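Local coordinates for protein alpha-ketoglutarate-dependent non-heme iron oxygenase EasH (Aspergillus japonicus, PDB 5M0T) that probably catalyses an iron(II)- and 2-oxoglutarate-dependent oxidation in the biosynthesis of the ergot alkaloid cycloclavine, at residues P124-H135 with G206-T217. Sequence-based numbering, arbitrary orientation.
Sequences PGYHGQELHREH and GKTLHGAGKNNT. With FE2 (Fe (II) ion), chain C; AKG (2-oxoglutaric acid), chain D.
His132 and His210 form a single antiparallel hydrogen-bonded bridge, within two segments that run antiparallel from Pro124 beside Thr217 to Glu134 beside Gly206. His132 N bonds to His210 O (2.9 Å), and His210 N returns a bond to His132 O. Both imidazoles reach the iron through NE2, each at 1.9 Å. Their planes stand 65° apart. Each ring has CG between its backbone N and carbonyl carbon (chi1 60° and 71°), which lets ND1 donate, within the plane of its own ring, to the carbonyl two residues earlier. Those acceptors are Glu130 O and Thr208 O, and they fix the ring rotation. Glu134 adds OE1 at 2.0 Å from the iron, its carboxylate nearly perpendicular to the His210 ring. 2-Oxoglutarate chelates the metal through O1 and O5. Gln129, extended beyond CG, ties cosubstrate to backbone. Its OE1 accepts a nearly straight bond from Ala212 N (2.9 Å). Its NE2 donates to O2 of the ligand (3.2 Å). Arg222 and Thr169 also bind the ligand. Farther along, Arg133 NE bonds to Lys207 O (2.8 Å) at the guanidinium edge, and Leu209 CG covers one guanidinium face. Arg133 NH2 turns to Ser175 O. His132, Glu134 and His210 make up a facial triad of two histidines and one carboxylate, here with glutamate as the carboxylate, in the cupin-type fold of the PhyH family.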
loop_
_atom_site.group_PDB
_atom_site.type_symbol
_atom_site.label_atom_id
_atom_site.label_comp_id
_atom_site.label_asym_id
_atom_site.label_seq_id
_atom_site.Cartn_x
_atom_site.Cartn_y
_atom_site.Cartn_z
ATOM N N PRO A 124 33.312 -2.630 -12.234
ATOM C CA PRO A 124 34.158 -1.669 -12.936
ATOM C C PRO A 124 33.564 -1.264 -14.292
ATOM O O PRO A 124 33.095 -2.124 -15.047
ATOM C CB PRO A 124 35.448 -2.456 -13.145
ATOM C CG PRO A 124 35.490 -3.388 -11.990
ATOM C CD PRO A 124 34.080 -3.812 -11.804
ATOM N N GLY A 125 33.555 0.036 -14.570
ATOM C CA GLY A 125 32.975 0.574 -15.799
ATOM C C GLY A 125 31.505 0.982 -15.734
ATOM O O GLY A 125 31.008 1.599 -16.687
ATOM N N TYR A 126 30.805 0.636 -14.637
ATOM C CA TYR A 126 29.377 0.954 -14.501
ATOM C C TYR A 126 29.200 2.470 -14.578
ATOM O O TYR A 126 29.889 3.218 -13.874
ATOM C CB TYR A 126 28.785 0.389 -13.201
ATOM C CG TYR A 126 27.387 0.886 -12.915
ATOM C CD1 TYR A 126 26.298 0.438 -13.672
ATOM C CD2 TYR A 126 27.154 1.837 -11.921
ATOM C CE1 TYR A 126 25.012 0.898 -13.419
ATOM C CE2 TYR A 126 25.869 2.297 -11.657
ATOM C CZ TYR A 126 24.804 1.837 -12.413
ATOM O OH TYR A 126 23.536 2.308 -12.162
ATOM N N HIS A 127 28.283 2.900 -15.443
ATOM C CA HIS A 127 28.217 4.301 -15.859
ATOM C C HIS A 127 27.513 5.240 -14.850
ATOM O O HIS A 127 27.657 6.462 -14.938
ATOM C CB HIS A 127 27.556 4.422 -17.238
ATOM C CG HIS A 127 26.129 3.982 -17.256
ATOM N ND1 HIS A 127 25.743 2.702 -17.583
ATOM C CD2 HIS A 127 24.996 4.651 -16.957
ATOM C CE1 HIS A 127 24.427 2.607 -17.500
ATOM N NE2 HIS A 127 23.950 3.776 -17.109
ATOM N N GLY A 128 26.744 4.671 -13.925
ATOM C CA GLY A 128 26.062 5.459 -12.877
ATOM C C GLY A 128 24.589 5.649 -13.203
ATOM O O GLY A 128 24.143 5.280 -14.287
ATOM N N GLN A 129 23.835 6.209 -12.264
ATOM C CA GLN A 129 22.414 6.498 -12.462
ATOM C C GLN A 129 22.222 7.982 -12.720
ATOM O O GLN A 129 23.035 8.815 -12.278
ATOM C CB GLN A 129 21.612 6.116 -11.214
ATOM C CG GLN A 129 21.523 4.628 -10.964
ATOM C CD GLN A 129 20.765 4.275 -9.681
ATOM O OE1 GLN A 129 20.897 4.933 -8.657
ATOM N NE2 GLN A 129 19.982 3.210 -9.732
ATOM N N GLU A 130 21.136 8.316 -13.411
ATOM C CA GLU A 130 20.647 9.691 -13.380
ATOM C C GLU A 130 20.124 10.002 -11.953
ATOM O O GLU A 130 19.608 9.126 -11.257
ATOM C CB GLU A 130 19.555 9.934 -14.445
ATOM C CG GLU A 130 19.988 10.634 -15.756
ATOM C CD GLU A 130 21.208 10.040 -16.455
ATOM O OE1 GLU A 130 21.528 8.835 -16.302
ATOM O OE2 GLU A 130 21.851 10.799 -17.203
ATOM N N LEU A 131 20.262 11.259 -11.546
ATOM C CA LEU A 131 19.745 11.712 -10.267
ATOM C C LEU A 131 18.228 11.632 -10.270
ATOM O O LEU A 131 17.605 12.030 -11.218
ATOM C CB LEU A 131 20.199 13.137 -9.949
ATOM C CG LEU A 131 21.701 13.403 -9.812
ATOM C CD1 LEU A 131 21.945 14.876 -9.555
ATOM C CD2 LEU A 131 22.349 12.565 -8.725
ATOM N N HIS A 132 17.656 11.106 -9.193
ATOM C CA HIS A 132 16.216 10.890 -9.087
ATOM C C HIS A 132 15.786 11.002 -7.612
ATOM O O HIS A 132 16.620 10.934 -6.711
ATOM C CB HIS A 132 15.866 9.487 -9.641
ATOM C CG HIS A 132 16.536 8.356 -8.905
ATOM N ND1 HIS A 132 17.801 7.906 -9.217
ATOM C CD2 HIS A 132 16.130 7.614 -7.843
ATOM C CE1 HIS A 132 18.135 6.926 -8.392
ATOM N NE2 HIS A 132 17.152 6.746 -7.528
ATOM N N ARG A 133 14.489 11.164 -7.384
ATOM C CA ARG A 133 13.917 11.128 -6.040
ATOM C C ARG A 133 13.230 9.792 -5.881
ATOM O O ARG A 133 12.523 9.339 -6.793
ATOM C CB ARG A 133 12.915 12.265 -5.850
ATOM C CG ARG A 133 13.580 13.626 -5.842
ATOM C CD ARG A 133 12.617 14.725 -5.457
ATOM N NE ARG A 133 13.323 15.991 -5.331
ATOM C CZ ARG A 133 13.609 16.818 -6.337
ATOM N NH1 ARG A 133 13.260 16.528 -7.601
ATOM N NH2 ARG A 133 14.267 17.951 -6.073
ATOM N N GLU A 134 13.434 9.160 -4.731
ATOM C CA GLU A 134 12.934 7.808 -4.516
ATOM C C GLU A 134 11.396 7.770 -4.462
ATOM O O GLU A 134 10.808 6.759 -4.850
ATOM C CB GLU A 134 13.562 7.168 -3.268
ATOM C CG GLU A 134 13.975 5.701 -3.478
ATOM C CD GLU A 134 15.337 5.518 -4.166
ATOM O OE1 GLU A 134 15.460 5.718 -5.395
ATOM O OE2 GLU A 134 16.315 5.151 -3.469
ATOM N N HIS A 135 10.749 8.867 -4.048
ATOM C CA HIS A 135 9.279 8.912 -3.974
ATOM C C HIS A 135 8.563 8.906 -5.330
ATOM O O HIS A 135 7.344 8.777 -5.382
ATOM C CB HIS A 135 8.790 10.050 -3.044
ATOM C CG HIS A 135 8.663 11.403 -3.679
ATOM N ND1 HIS A 135 8.085 12.465 -3.014
ATOM C CD2 HIS A 135 8.993 11.872 -4.910
ATOM C CE1 HIS A 135 8.067 13.520 -3.809
ATOM N NE2 HIS A 135 8.613 13.186 -4.961
ATOM N N GLY A 206 12.773 10.222 0.574
ATOM C CA GLY A 206 12.332 10.024 -0.796
ATOM C C GLY A 206 12.206 11.307 -1.601
ATOM O O GLY A 206 11.843 11.241 -2.765
ATOM N N LYS A 207 12.478 12.462 -0.985
ATOM C CA LYS A 207 12.385 13.752 -1.632
ATOM C C LYS A 207 13.727 14.315 -2.042
ATOM O O LYS A 207 13.771 15.347 -2.662
ATOM C CB LYS A 207 11.673 14.728 -0.703
ATOM C CG LYS A 207 10.252 14.297 -0.428
ATOM C CD LYS A 207 9.572 15.214 0.561
ATOM C CE LYS A 207 8.688 16.219 -0.084
ATOM N NZ LYS A 207 7.803 16.839 0.933
ATOM N N THR A 208 14.811 13.623 -1.717
ATOM C CA THR A 208 16.151 14.111 -1.964
ATOM C C THR A 208 16.726 13.469 -3.226
ATOM O O THR A 208 16.701 12.243 -3.371
ATOM C CB THR A 208 17.043 13.803 -0.754
ATOM O OG1 THR A 208 16.483 14.431 0.423
ATOM C CG2 THR A 208 18.464 14.285 -0.966
ATOM N N LEU A 209 17.248 14.313 -4.122
ATOM C CA LEU A 209 17.867 13.869 -5.369
ATOM C C LEU A 209 19.151 13.115 -5.080
ATOM O O LEU A 209 19.990 13.586 -4.330
ATOM C CB LEU A 209 18.184 15.039 -6.309
ATOM C CG LEU A 209 16.994 15.648 -7.048
ATOM C CD1 LEU A 209 17.380 16.991 -7.656
ATOM C CD2 LEU A 209 16.443 14.704 -8.124
ATOM N N HIS A 210 19.269 11.935 -5.664
ATOM C CA HIS A 210 20.408 11.072 -5.455
ATOM C C HIS A 210 20.557 10.110 -6.639
ATOM O O HIS A 210 19.644 9.967 -7.444
ATOM C CB HIS A 210 20.194 10.248 -4.183
ATOM C CG HIS A 210 19.141 9.209 -4.346
ATOM N ND1 HIS A 210 17.801 9.475 -4.189
ATOM C CD2 HIS A 210 19.227 7.923 -4.747
ATOM C CE1 HIS A 210 17.106 8.384 -4.461
ATOM N NE2 HIS A 210 17.948 7.430 -4.823
ATOM N N GLY A 211 21.695 9.436 -6.718
ATOM C CA GLY A 211 21.879 8.333 -7.665
ATOM C C GLY A 211 23.234 7.665 -7.490
ATOM O O GLY A 211 24.185 8.291 -7.020
ATOM N N ALA A 212 23.311 6.380 -7.831
ATOM C CA ALA A 212 24.560 5.616 -7.779
ATOM C C ALA A 212 25.559 6.274 -8.704
ATOM O O ALA A 212 25.195 6.691 -9.798
ATOM C CB ALA A 212 24.337 4.166 -8.193
ATOM N N GLY A 213 26.802 6.372 -8.256
ATOM C CA GLY A 213 27.854 7.056 -8.999
ATOM C C GLY A 213 28.472 6.169 -10.066
ATOM O O GLY A 213 28.215 4.964 -10.113
ATOM N N LYS A 214 29.282 6.797 -10.919
ATOM C CA LYS A 214 30.089 6.107 -11.911
ATOM C C LYS A 214 31.228 5.350 -11.205
ATOM O O LYS A 214 31.926 5.928 -10.368
ATOM C CB LYS A 214 30.677 7.124 -12.915
ATOM C CG LYS A 214 31.011 6.575 -14.303
ATOM C CD LYS A 214 32.487 6.547 -14.671
ATOM C CE LYS A 214 32.682 6.249 -16.159
ATOM N NZ LYS A 214 32.333 4.849 -16.561
ATOM N N ASN A 215 31.397 4.069 -11.529
ATOM C CA ASN A 215 32.525 3.265 -11.029
ATOM C C ASN A 215 33.689 3.346 -12.036
ATOM O O ASN A 215 33.738 2.571 -12.957
ATOM C CB ASN A 215 32.077 1.802 -10.785
ATOM C CG ASN A 215 33.121 0.960 -10.053
ATOM O OD1 ASN A 215 34.316 1.204 -10.142
ATOM N ND2 ASN A 215 32.657 -0.063 -9.328
ATOM N N ASN A 216 34.610 4.283 -11.818
ATOM C CA ASN A 216 35.811 4.498 -12.654
ATOM C C ASN A 216 37.002 3.587 -12.352
ATOM O O ASN A 216 38.067 3.794 -12.942
ATOM C CB ASN A 216 36.344 5.938 -12.462
ATOM C CG ASN A 216 35.576 6.968 -13.235
ATOM O OD1 ASN A 216 35.525 6.888 -14.458
ATOM N ND2 ASN A 216 35.055 7.988 -12.540
ATOM N N THR A 217 36.877 2.623 -11.447
ATOM C CA THR A 217 38.006 1.726 -11.139
ATOM C C THR A 217 38.076 0.630 -12.177
ATOM O O THR A 217 37.127 0.439 -12.923
ATOM C CB THR A 217 37.890 1.056 -9.764
ATOM O OG1 THR A 217 36.825 0.096 -9.777
ATOM C CG2 THR A 217 37.651 2.114 -8.659
HETATM FE FE FE2 C . 17.430 5.900 -5.810
HETATM C C1 AKG D . 18.076 3.482 -6.454
HETATM O O1 AKG D . 16.962 3.978 -6.292
HETATM O O2 AKG D . 18.304 2.386 -7.139
HETATM C C2 AKG D . 19.356 4.084 -5.859
HETATM O O5 AKG D . 19.350 5.267 -5.575
HETATM C C3 AKG D . 20.571 3.229 -5.604
HETATM C C4 AKG D . 21.773 4.041 -5.152
HETATM C C5 AKG D . 23.018 3.230 -4.916
HETATM O O3 AKG D . 22.874 1.926 -4.912
HETATM O O4 AKG D . 24.087 3.766 -4.732
HETATM O O HOH W 1 15.084 10.263 -2.804
#